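Local coordinates for cytosol aminopeptidase (Staphylococcus aureus subsp. aureus, PDB 3KZW), which probably removes N-terminal residues from peptides as a manganese-dependent leucyl aminopeptidase of the cytosol aminopeptidase family, at residues Leu434-Ile444 and Leu463-His471; Phe219-Phe227 and Met307-Glu318. One frame throughout, in Å; residues are numbered along the deposited sequence.

Contact 1 of 2, residues Leu434-Ile444 and Leu463-His471; sequences LPITATERASI and LFAASFVTH. With NA (sodium ion), chain R.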
loop_
_atom_site.group_PDB
_atom_site.type_symbol
_atom_site.label_atom_id
_atom_site.label_comp_id
_atom_site.label_asym_id
_atom_site.label_seq_id
_atom_site.Cartn_x
_atom_site.Cartn_y
_atom_site.Cartn_z
ATOM N N LEU A 434 1.107 -5.281 -30.908
ATOM C CA LEU A 434 -0.074 -5.391 -30.061
ATOM C C LEU A 434 -1.262 -4.797 -30.824
ATOM O O LEU A 434 -1.077 -3.902 -31.651
ATOM C CB LEU A 434 0.146 -4.668 -28.731
ATOM C CG LEU A 434 1.216 -5.202 -27.774
ATOM C CD1 LEU A 434 1.319 -4.307 -26.557
ATOM C CD2 LEU A 434 0.924 -6.629 -27.352
ATOM N N PRO A 435 -2.485 -5.293 -30.559
ATOM C CA PRO A 435 -3.625 -4.910 -31.395
ATOM C C PRO A 435 -4.357 -3.633 -30.969
ATOM O O PRO A 435 -4.281 -3.228 -29.809
ATOM C CB PRO A 435 -4.561 -6.108 -31.254
ATOM C CG PRO A 435 -4.291 -6.633 -29.891
ATOM C CD PRO A 435 -2.865 -6.287 -29.538
ATOM N N ILE A 436 -5.041 -3.008 -31.925
ATOM C CA ILE A 436 -6.043 -1.981 -31.647
ATOM C C ILE A 436 -7.367 -2.499 -32.200
ATOM O O ILE A 436 -7.544 -2.587 -33.419
ATOM C CB ILE A 436 -5.709 -0.621 -32.305
ATOM C CG1 ILE A 436 -4.309 -0.142 -31.910
ATOM C CG2 ILE A 436 -6.755 0.422 -31.926
ATOM C CD1 ILE A 436 -3.785 1.013 -32.755
ATOM N N THR A 437 -8.288 -2.850 -31.306
ATOM C CA THR A 437 -9.568 -3.430 -31.712
ATOM C C THR A 437 -10.729 -2.443 -31.578
ATOM O O THR A 437 -10.536 -1.294 -31.174
ATOM C CB THR A 437 -9.895 -4.718 -30.920
ATOM O OG1 THR A 437 -10.237 -4.384 -29.570
ATOM C CG2 THR A 437 -8.715 -5.686 -30.935
ATOM N N ALA A 438 -11.930 -2.906 -31.920
ATOM C CA ALA A 438 -13.152 -2.114 -31.791
ATOM C C ALA A 438 -13.375 -1.642 -30.354
ATOM O O ALA A 438 -13.907 -0.552 -30.131
ATOM C CB ALA A 438 -14.347 -2.911 -32.285
ATOM N N THR A 439 -12.960 -2.467 -29.392
ATOM C CA THR A 439 -13.036 -2.141 -27.969
ATOM C C THR A 439 -12.333 -0.820 -27.656
ATOM O O THR A 439 -12.917 0.066 -27.029
ATOM C CB THR A 439 -12.434 -3.279 -27.107
ATOM O OG1 THR A 439 -13.183 -4.482 -27.318
ATOM C CG2 THR A 439 -12.458 -2.928 -25.618
ATOM N N GLU A 440 -11.085 -0.702 -28.107
ATOM C CA GLU A 440 -10.259 0.473 -27.832
ATOM C C GLU A 440 -10.726 1.697 -28.610
ATOM O O GLU A 440 -10.694 2.814 -28.091
ATOM C CB GLU A 440 -8.787 0.186 -28.131
ATOM C CG GLU A 440 -8.094 -0.668 -27.087
ATOM C CD GLU A 440 -8.485 -2.134 -27.155
ATOM O OE1 GLU A 440 -8.757 -2.640 -28.266
ATOM O OE2 GLU A 440 -8.515 -2.782 -26.089
ATOM N N ARG A 441 -11.158 1.481 -29.851
ATOM C CA ARG A 441 -11.703 2.554 -30.685
ATOM C C ARG A 441 -12.969 3.168 -30.084
ATOM O O ARG A 441 -13.239 4.357 -30.271
ATOM C CB ARG A 441 -11.960 2.058 -32.114
ATOM C CG ARG A 441 -10.840 2.400 -33.080
ATOM C CD ARG A 441 -11.072 1.834 -34.473
ATOM N NE ARG A 441 -10.394 0.553 -34.661
ATOM C CZ ARG A 441 -11.010 -0.610 -34.847
ATOM N NH1 ARG A 441 -12.334 -0.673 -34.892
ATOM N NH2 ARG A 441 -10.295 -1.713 -35.000
ATOM N N ALA A 442 -13.727 2.354 -29.355
ATOM C CA ALA A 442 -14.941 2.807 -28.685
ATOM C C ALA A 442 -14.661 3.439 -27.324
ATOM O O ALA A 442 -15.287 4.436 -26.964
ATOM C CB ALA A 442 -15.925 1.659 -28.540
ATOM N N SER A 443 -13.720 2.866 -26.574
ATOM C CA SER A 443 -13.495 3.277 -25.187
ATOM C C SER A 443 -12.795 4.626 -25.028
ATOM O O SER A 443 -12.879 5.244 -23.963
ATOM C CB SER A 443 -12.770 2.184 -24.394
ATOM O OG SER A 443 -11.450 2.002 -24.865
ATOM N N ILE A 444 -12.118 5.091 -26.080
ATOM C CA ILE A 444 -11.509 6.430 -26.059
ATOM C C ILE A 444 -12.578 7.519 -26.115
ATOM O O ILE A 444 -12.298 8.693 -25.870
ATOM C CB ILE A 444 -10.453 6.647 -27.186
ATOM C CG1 ILE A 444 -11.073 6.460 -28.577
ATOM C CG2 ILE A 444 -9.239 5.737 -26.975
ATOM C CD1 ILE A 444 -10.250 7.049 -29.705
ATOM N N LEU A 463 -3.006 -0.547 -25.213
ATOM C CA LEU A 463 -3.847 -0.587 -26.408
ATOM C C LEU A 463 -4.723 0.665 -26.486
ATOM O O LEU A 463 -4.925 1.225 -27.566
ATOM C CB LEU A 463 -4.721 -1.850 -26.431
ATOM C CG LEU A 463 -4.180 -3.223 -26.015
ATOM C CD1 LEU A 463 -5.266 -4.261 -26.209
ATOM C CD2 LEU A 463 -2.924 -3.623 -26.776
ATOM N N PHE A 464 -5.228 1.096 -25.330
ATOM C CA PHE A 464 -6.016 2.322 -25.222
ATOM C C PHE A 464 -5.209 3.544 -25.667
ATOM O O PHE A 464 -5.680 4.339 -26.481
ATOM C CB PHE A 464 -6.512 2.516 -23.784
ATOM C CG PHE A 464 -7.395 3.721 -23.599
ATOM C CD1 PHE A 464 -6.845 4.982 -23.406
ATOM C CD2 PHE A 464 -8.777 3.592 -23.615
ATOM C CE1 PHE A 464 -7.657 6.095 -23.241
ATOM C CE2 PHE A 464 -9.597 4.702 -23.444
ATOM C CZ PHE A 464 -9.035 5.955 -23.260
ATOM N N ALA A 465 -4.000 3.685 -25.125
ATOM C CA ALA A 465 -3.111 4.791 -25.473
ATOM C C ALA A 465 -2.841 4.855 -26.978
ATOM O O ALA A 465 -2.865 5.934 -27.576
ATOM C CB ALA A 465 -1.812 4.680 -24.702
ATOM N N ALA A 466 -2.596 3.692 -27.579
ATOM C CA ALA A 466 -2.341 3.586 -29.012
ATOM C C ALA A 466 -3.559 4.022 -29.822
ATOM O O ALA A 466 -3.430 4.743 -30.813
ATOM C CB ALA A 466 -1.945 2.165 -29.369
ATOM N N SER A 467 -4.736 3.582 -29.383
ATOM C CA SER A 467 -6.001 3.958 -30.006
ATOM C C SER A 467 -6.218 5.466 -29.944
ATOM O O SER A 467 -6.701 6.069 -30.901
ATOM C CB SER A 467 -7.164 3.239 -29.321
ATOM O OG SER A 467 -8.402 3.578 -29.922
ATOM N N PHE A 468 -5.849 6.066 -28.815
ATOM C CA PHE A 468 -5.983 7.505 -28.618
ATOM C C PHE A 468 -5.093 8.293 -29.579
ATOM O O PHE A 468 -5.554 9.238 -30.219
ATOM C CB PHE A 468 -5.671 7.881 -27.168
ATOM C CG PHE A 468 -6.005 9.305 -26.822
ATOM C CD1 PHE A 468 -5.074 10.321 -27.013
ATOM C CD2 PHE A 468 -7.248 9.632 -26.294
ATOM C CE1 PHE A 468 -5.377 11.643 -26.691
ATOM C CE2 PHE A 468 -7.562 10.948 -25.966
ATOM C CZ PHE A 468 -6.625 11.956 -26.166
ATOM N N VAL A 469 -3.828 7.892 -29.677
ATOM C CA VAL A 469 -2.857 8.556 -30.548
ATOM C C VAL A 469 -3.198 8.380 -32.034
ATOM O O VAL A 469 -3.200 9.357 -32.786
ATOM C CB VAL A 469 -1.411 8.083 -30.248
ATOM C CG1 VAL A 469 -0.418 8.668 -31.245
ATOM C CG2 VAL A 469 -1.016 8.464 -28.830
ATOM N N THR A 470 -3.510 7.147 -32.441
ATOM C CA THR A 470 -3.761 6.833 -33.855
ATOM C C THR A 470 -5.090 7.376 -34.372
ATOM O O THR A 470 -5.340 7.368 -35.581
ATOM C CB THR A 470 -3.686 5.319 -34.141
ATOM O OG1 THR A 470 -4.565 4.619 -33.252
ATOM C CG2 THR A 470 -2.259 4.806 -33.960
ATOM N N HIS A 471 -5.938 7.840 -33.456
ATOM C CA HIS A 471 -7.217 8.458 -33.805
ATOM C C HIS A 471 -7.014 9.742 -34.603
ATOM O O HIS A 471 -7.794 10.050 -35.498
ATOM C CB HIS A 471 -8.023 8.749 -32.536
ATOM C CG HIS A 471 -9.263 9.561 -32.768
ATOM N ND1 HIS A 471 -10.448 9.007 -33.203
ATOM C CD2 HIS A 471 -9.504 10.886 -32.609
ATOM C CE1 HIS A 471 -11.363 9.955 -33.308
ATOM N NE2 HIS A 471 -10.816 11.104 -32.954
HETATM NA NA NA R . -6.380 6.280 -37.516
HETATM O O HOH W 1 -8.630 6.558 -36.754
HETATM O O HOH W 2 -4.731 6.120 -39.114
#
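E440, whose side chain leans on L463, has one carboxylate oxygen gripped twice. Its OE1 accepts from T437 N nearly along the C-O axis, and from T437 OG1 at 2.6 Å on the syn side. T437, the N-cap of helix 438-443, forms a capping box with E440; its OG1 also accepts a weak capping bond from T439 N. OE2 forms a salt bridge with K405 of a second subunit, so both oxygens are held. Placed opposite the carbonyl carbon (chi1 -76°), E440 CG comes 3.6 Å from L463 CB, and the bend at chi2 folds the carboxylate back toward T437. On L463, CD2 spreads the apolar contact to L434 CB and P435 CD. S467 OG, set opposite the backbone N by chi1 of -179°, donates a weak bond of 3.0 Å to E440 O. I444 closes the contact: its CG2 lies over the face of the F464 ring, 3.8 Å from the centroid, in a CH-pi contact, while S443 OG sits near the ring's edge. At the far side I436 CD1 meets T470 OG1 tip to tip at 3.7 Å. That hydroxyl is bonded to A466 O, and T470 O, with G474 O and two waters, binds a sodium ion. The helix axes approach to 8.7 Å at -64°, an oblique helix-helix packing in which the shorter helix carries a capping box that joins a subunit interface.

Contact 2 of 2, residues Phe219-Phe227 and Met307-Glu318; sequences FAEDIVNHF and MCGAANVVGIIE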
loop_
_atom_site.group_PDB
_atom_site.type_symbol
_atom_site.label_atom_id
_atom_site.label_comp_id
_atom_site.label_asym_id
_atom_site.label_seq_id
_atom_site.Cartn_x
_atom_site.Cartn_y
_atom_site.Cartn_z
ATOM N N PHE A 219 16.060 22.670 -25.622
ATOM C CA PHE A 219 16.013 21.507 -26.504
ATOM C C PHE A 219 15.763 21.942 -27.943
ATOM O O PHE A 219 16.449 21.482 -28.855
ATOM C CB PHE A 219 14.941 20.519 -26.030
ATOM C CG PHE A 219 14.900 19.224 -26.808
ATOM C CD1 PHE A 219 16.072 18.612 -27.252
ATOM C CD2 PHE A 219 13.686 18.598 -27.069
ATOM C CE1 PHE A 219 16.025 17.415 -27.964
ATOM C CE2 PHE A 219 13.634 17.398 -27.772
ATOM C CZ PHE A 219 14.804 16.807 -28.219
ATOM N N ALA A 220 14.797 22.842 -28.131
ATOM C CA ALA A 220 14.508 23.429 -29.440
ATOM C C ALA A 220 15.709 24.206 -29.982
ATOM O O ALA A 220 16.087 24.037 -31.141
ATOM C CB ALA A 220 13.281 24.326 -29.367
ATOM N N GLU A 221 16.308 25.037 -29.129
ATOM C CA GLU A 221 17.473 25.844 -29.492
ATOM C C GLU A 221 18.667 24.988 -29.911
ATOM O O GLU A 221 19.391 25.344 -30.845
ATOM C CB GLU A 221 17.868 26.768 -28.336
ATOM C CG GLU A 221 16.916 27.938 -28.119
ATOM C CD GLU A 221 17.164 28.687 -26.814
ATOM O OE1 GLU A 221 18.073 28.298 -26.043
ATOM O OE2 GLU A 221 16.436 29.673 -26.562
ATOM N N ASP A 222 18.864 23.865 -29.221
ATOM C CA ASP A 222 19.958 22.945 -29.531
ATOM C C ASP A 222 19.775 22.275 -30.891
ATOM O O ASP A 222 20.749 22.059 -31.614
ATOM C CB ASP A 222 20.112 21.884 -28.435
ATOM C CG ASP A 222 20.825 22.410 -27.192
ATOM O OD1 ASP A 222 21.083 23.636 -27.096
ATOM O OD2 ASP A 222 21.125 21.584 -26.300
ATOM N N ILE A 223 18.528 21.951 -31.229
ATOM C CA ILE A 223 18.198 21.344 -32.519
ATOM C C ILE A 223 18.440 22.337 -33.666
ATOM O O ILE A 223 18.997 21.967 -34.703
ATOM C CB ILE A 223 16.748 20.785 -32.539
ATOM C CG1 ILE A 223 16.616 19.618 -31.558
ATOM C CG2 ILE A 223 16.353 20.316 -33.936
ATOM C CD1 ILE A 223 15.187 19.317 -31.127
ATOM N N VAL A 224 18.036 23.591 -33.461
ATOM C CA VAL A 224 18.283 24.667 -34.425
ATOM C C VAL A 224 19.781 24.817 -34.698
ATOM O O VAL A 224 20.209 24.806 -35.854
ATOM C CB VAL A 224 17.691 26.022 -33.947
ATOM C CG1 VAL A 224 18.149 27.173 -34.837
ATOM C CG2 VAL A 224 16.182 25.963 -33.912
ATOM N N ASN A 225 20.568 24.938 -33.630
ATOM C CA ASN A 225 22.015 25.127 -33.738
ATOM C C ASN A 225 22.740 23.941 -34.369
ATOM O O ASN A 225 23.730 24.123 -35.081
ATOM C CB ASN A 225 22.625 25.459 -32.373
ATOM C CG ASN A 225 22.227 26.841 -31.870
ATOM O OD1 ASN A 225 21.965 27.756 -32.656
ATOM N ND2 ASN A 225 22.191 27.000 -30.548
ATOM N N HIS A 226 22.240 22.733 -34.110
ATOM C CA HIS A 226 22.840 21.520 -34.650
ATOM C C HIS A 226 22.685 21.422 -36.168
ATOM O O HIS A 226 23.636 21.072 -36.867
ATOM C CB HIS A 226 22.265 20.274 -33.978
ATOM C CG HIS A 226 22.783 18.993 -34.549
ATOM N ND1 HIS A 226 24.020 18.481 -34.225
ATOM C CD2 HIS A 226 22.239 18.129 -35.437
ATOM C CE1 HIS A 226 24.214 17.352 -34.884
ATOM N NE2 HIS A 226 23.148 17.117 -35.627
ATOM N N PHE A 227 21.490 21.731 -36.666
ATOM C CA PHE A 227 21.196 21.640 -38.096
ATOM C C PHE A 227 21.414 22.953 -38.851
ATOM O O PHE A 227 21.045 23.067 -40.025
ATOM C CB PHE A 227 19.759 21.157 -38.316
ATOM C CG PHE A 227 19.530 19.719 -37.943
ATOM C CD1 PHE A 227 20.177 18.693 -38.627
ATOM C CD2 PHE A 227 18.645 19.389 -36.923
ATOM C CE1 PHE A 227 19.959 17.363 -38.291
ATOM C CE2 PHE A 227 18.419 18.061 -36.578
ATOM C CZ PHE A 227 19.078 17.045 -37.264
ATOM N N MET A 307 11.710 11.994 -22.909
ATOM C CA MET A 307 11.806 12.653 -24.212
ATOM C C MET A 307 12.672 11.866 -25.201
ATOM O O MET A 307 13.047 12.390 -26.252
ATOM C CB MET A 307 12.296 14.104 -24.074
ATOM C CG MET A 307 13.443 14.326 -23.093
ATOM S SD MET A 307 15.004 13.546 -23.554
ATOM C CE MET A 307 15.453 14.464 -25.030
ATOM N N CYS A 308 12.975 10.612 -24.858
ATOM C CA CYS A 308 13.745 9.712 -25.722
ATOM C C CYS A 308 13.150 9.596 -27.127
ATOM O O CYS A 308 13.885 9.534 -28.116
ATOM C CB CYS A 308 13.860 8.323 -25.091
ATOM S SG CYS A 308 15.121 8.188 -23.798
ATOM N N GLY A 309 11.822 9.570 -27.202
ATOM C CA GLY A 309 11.113 9.507 -28.477
ATOM C C GLY A 309 11.488 10.645 -29.407
ATOM O O GLY A 309 11.789 10.416 -30.577
ATOM N N ALA A 310 11.479 11.868 -28.877
ATOM C CA ALA A 310 11.877 13.051 -29.638
ATOM C C ALA A 310 13.355 13.004 -30.014
ATOM O O ALA A 310 13.722 13.314 -31.151
ATOM C CB ALA A 310 11.569 14.308 -28.862
ATOM N N ALA A 311 14.188 12.603 -29.056
ATOM C CA ALA A 311 15.628 12.488 -29.264
ATOM C C ALA A 311 15.963 11.505 -30.385
ATOM O O ALA A 311 16.812 11.785 -31.233
ATOM C CB ALA A 311 16.321 12.083 -27.972
ATOM N N ASN A 312 15.278 10.365 -30.389
ATOM C CA ASN A 312 15.502 9.330 -31.393
ATOM C C ASN A 312 15.033 9.723 -32.801
ATOM O O ASN A 312 15.613 9.280 -33.795
ATOM C CB ASN A 312 14.887 7.997 -30.945
ATOM C CG ASN A 312 15.608 7.391 -29.741
ATOM O OD1 ASN A 312 16.534 7.987 -29.187
ATOM N ND2 ASN A 312 15.182 6.201 -29.337
ATOM N N VAL A 313 13.995 10.557 -32.878
ATOM C CA VAL A 313 13.547 11.124 -34.154
ATOM C C VAL A 313 14.635 12.031 -34.730
ATOM O O VAL A 313 14.952 11.949 -35.916
ATOM C CB VAL A 313 12.196 11.883 -34.018
ATOM C CG1 VAL A 313 11.898 12.718 -35.260
ATOM C CG2 VAL A 313 11.057 10.904 -33.763
ATOM N N VAL A 314 15.209 12.880 -33.878
ATOM C CA VAL A 314 16.328 13.745 -34.257
ATOM C C VAL A 314 17.499 12.904 -34.768
ATOM O O VAL A 314 18.122 13.247 -35.772
ATOM C CB VAL A 314 16.777 14.663 -33.081
ATOM C CG1 VAL A 314 18.026 15.457 -33.447
ATOM C CG2 VAL A 314 15.660 15.610 -32.683
ATOM N N GLY A 315 17.775 11.794 -34.084
ATOM C CA GLY A 315 18.831 10.865 -34.483
ATOM C C GLY A 315 18.598 10.245 -35.847
ATOM O O GLY A 315 19.520 10.163 -36.662
ATOM N N ILE A 316 17.360 9.815 -36.093
ATOM C CA ILE A 316 16.967 9.216 -37.375
ATOM C C ILE A 316 17.156 10.200 -38.532
ATOM O O ILE A 316 17.714 9.843 -39.574
ATOM C CB ILE A 316 15.511 8.672 -37.340
ATOM C CG1 ILE A 316 15.410 7.470 -36.396
ATOM C CG2 ILE A 316 15.046 8.266 -38.729
ATOM C CD1 ILE A 316 13.996 7.155 -35.925
ATOM N N ILE A 317 16.704 11.438 -38.338
ATOM C CA ILE A 317 16.844 12.486 -39.350
ATOM C C ILE A 317 18.320 12.856 -39.559
ATOM O O ILE A 317 18.754 13.085 -40.692
ATOM C CB ILE A 317 15.977 13.726 -39.008
ATOM C CG1 ILE A 317 14.490 13.349 -39.039
ATOM C CG2 ILE A 317 16.250 14.876 -39.977
ATOM C CD1 ILE A 317 13.564 14.338 -38.352
ATOM N N GLU A 318 19.084 12.889 -38.466
ATOM C CA GLU A 318 20.526 13.136 -38.519
ATOM C C GLU A 318 21.238 12.086 -39.371
ATOM O O GLU A 318 22.111 12.422 -40.178
ATOM C CB GLU A 318 21.119 13.183 -37.102
ATOM C CG GLU A 318 22.651 13.195 -37.020
ATOM C CD GLU A 318 23.286 14.523 -37.436
ATOM O OE1 GLU A 318 22.555 15.475 -37.780
ATOM O OE2 GLU A 318 24.532 14.619 -37.411
#
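Helices 219-226 and 308-318 run side by side over the central mixed sheet of the catalytic domain, the second belonging to a beta-alpha-beta crossover between the parallel neighbouring strands 278-285 and 328-338. Their axes are 5° from parallel but 12.5 Å apart, so long side chains must bridge the gap. F219 reaches across with the edge of its ring: CE2 lies 3.9 Å from A310 CB, close to the ring plane. Over one face of the same ring comes M307 CE, 4.0 Å from F219 CZ, brought there by a side chain folded at chi2 and chi3. Beneath the middle of the gap I223 CD1 touches V314 CG2 at 4.0 Å, and both residues rest on L333 of strand 328-338. F227 finishes the apolar seam, with CE2 4.1 Å from V314 CG1 and CZ turned toward I317 CG2. The polar link sits at the C-terminal end of helix 219-226. There H226 NE2 donates to E318 OE1 at 2.8 Å and 155°. The acceptor OE1 lies close to the imidazole plane, whereas NE2 comes to it from above the carboxylate plane. A bend at chi2 (73°) turns the glutamate back toward the histidine. The F227 ring lies against the CD2 edge of the imidazole, with H226 CD2 3.6 Å above the ring centre, limiting how the imidazole can turn. R322 gives E318 OE2 a long, weak ion pair. Aromatic residues bridge this pair; helices side by side on a sheet, one in a beta-alpha-beta crossover, belong to an alpha/beta fold.

Overall arrangement
Both contacts lie within the catalytic domain and illustrate two ways of joining helices. Contact 2 sets near-parallel helices over the central sheet, well apart and bridged by side chains, whereas contact 1 crosses two helices closely at the periphery, where another subunit joins in. Their centres are 28 Å apart and their nearest atoms about 12 Å, so they do not touch. In contact 1, F464 and F468 also pack on R369 of helix 368-380. Sodium is the metal modelled here: contact 1 supplies T470 to one site, while the side chain of M307 in contact 2 lies about 13 Å from a different bound sodium.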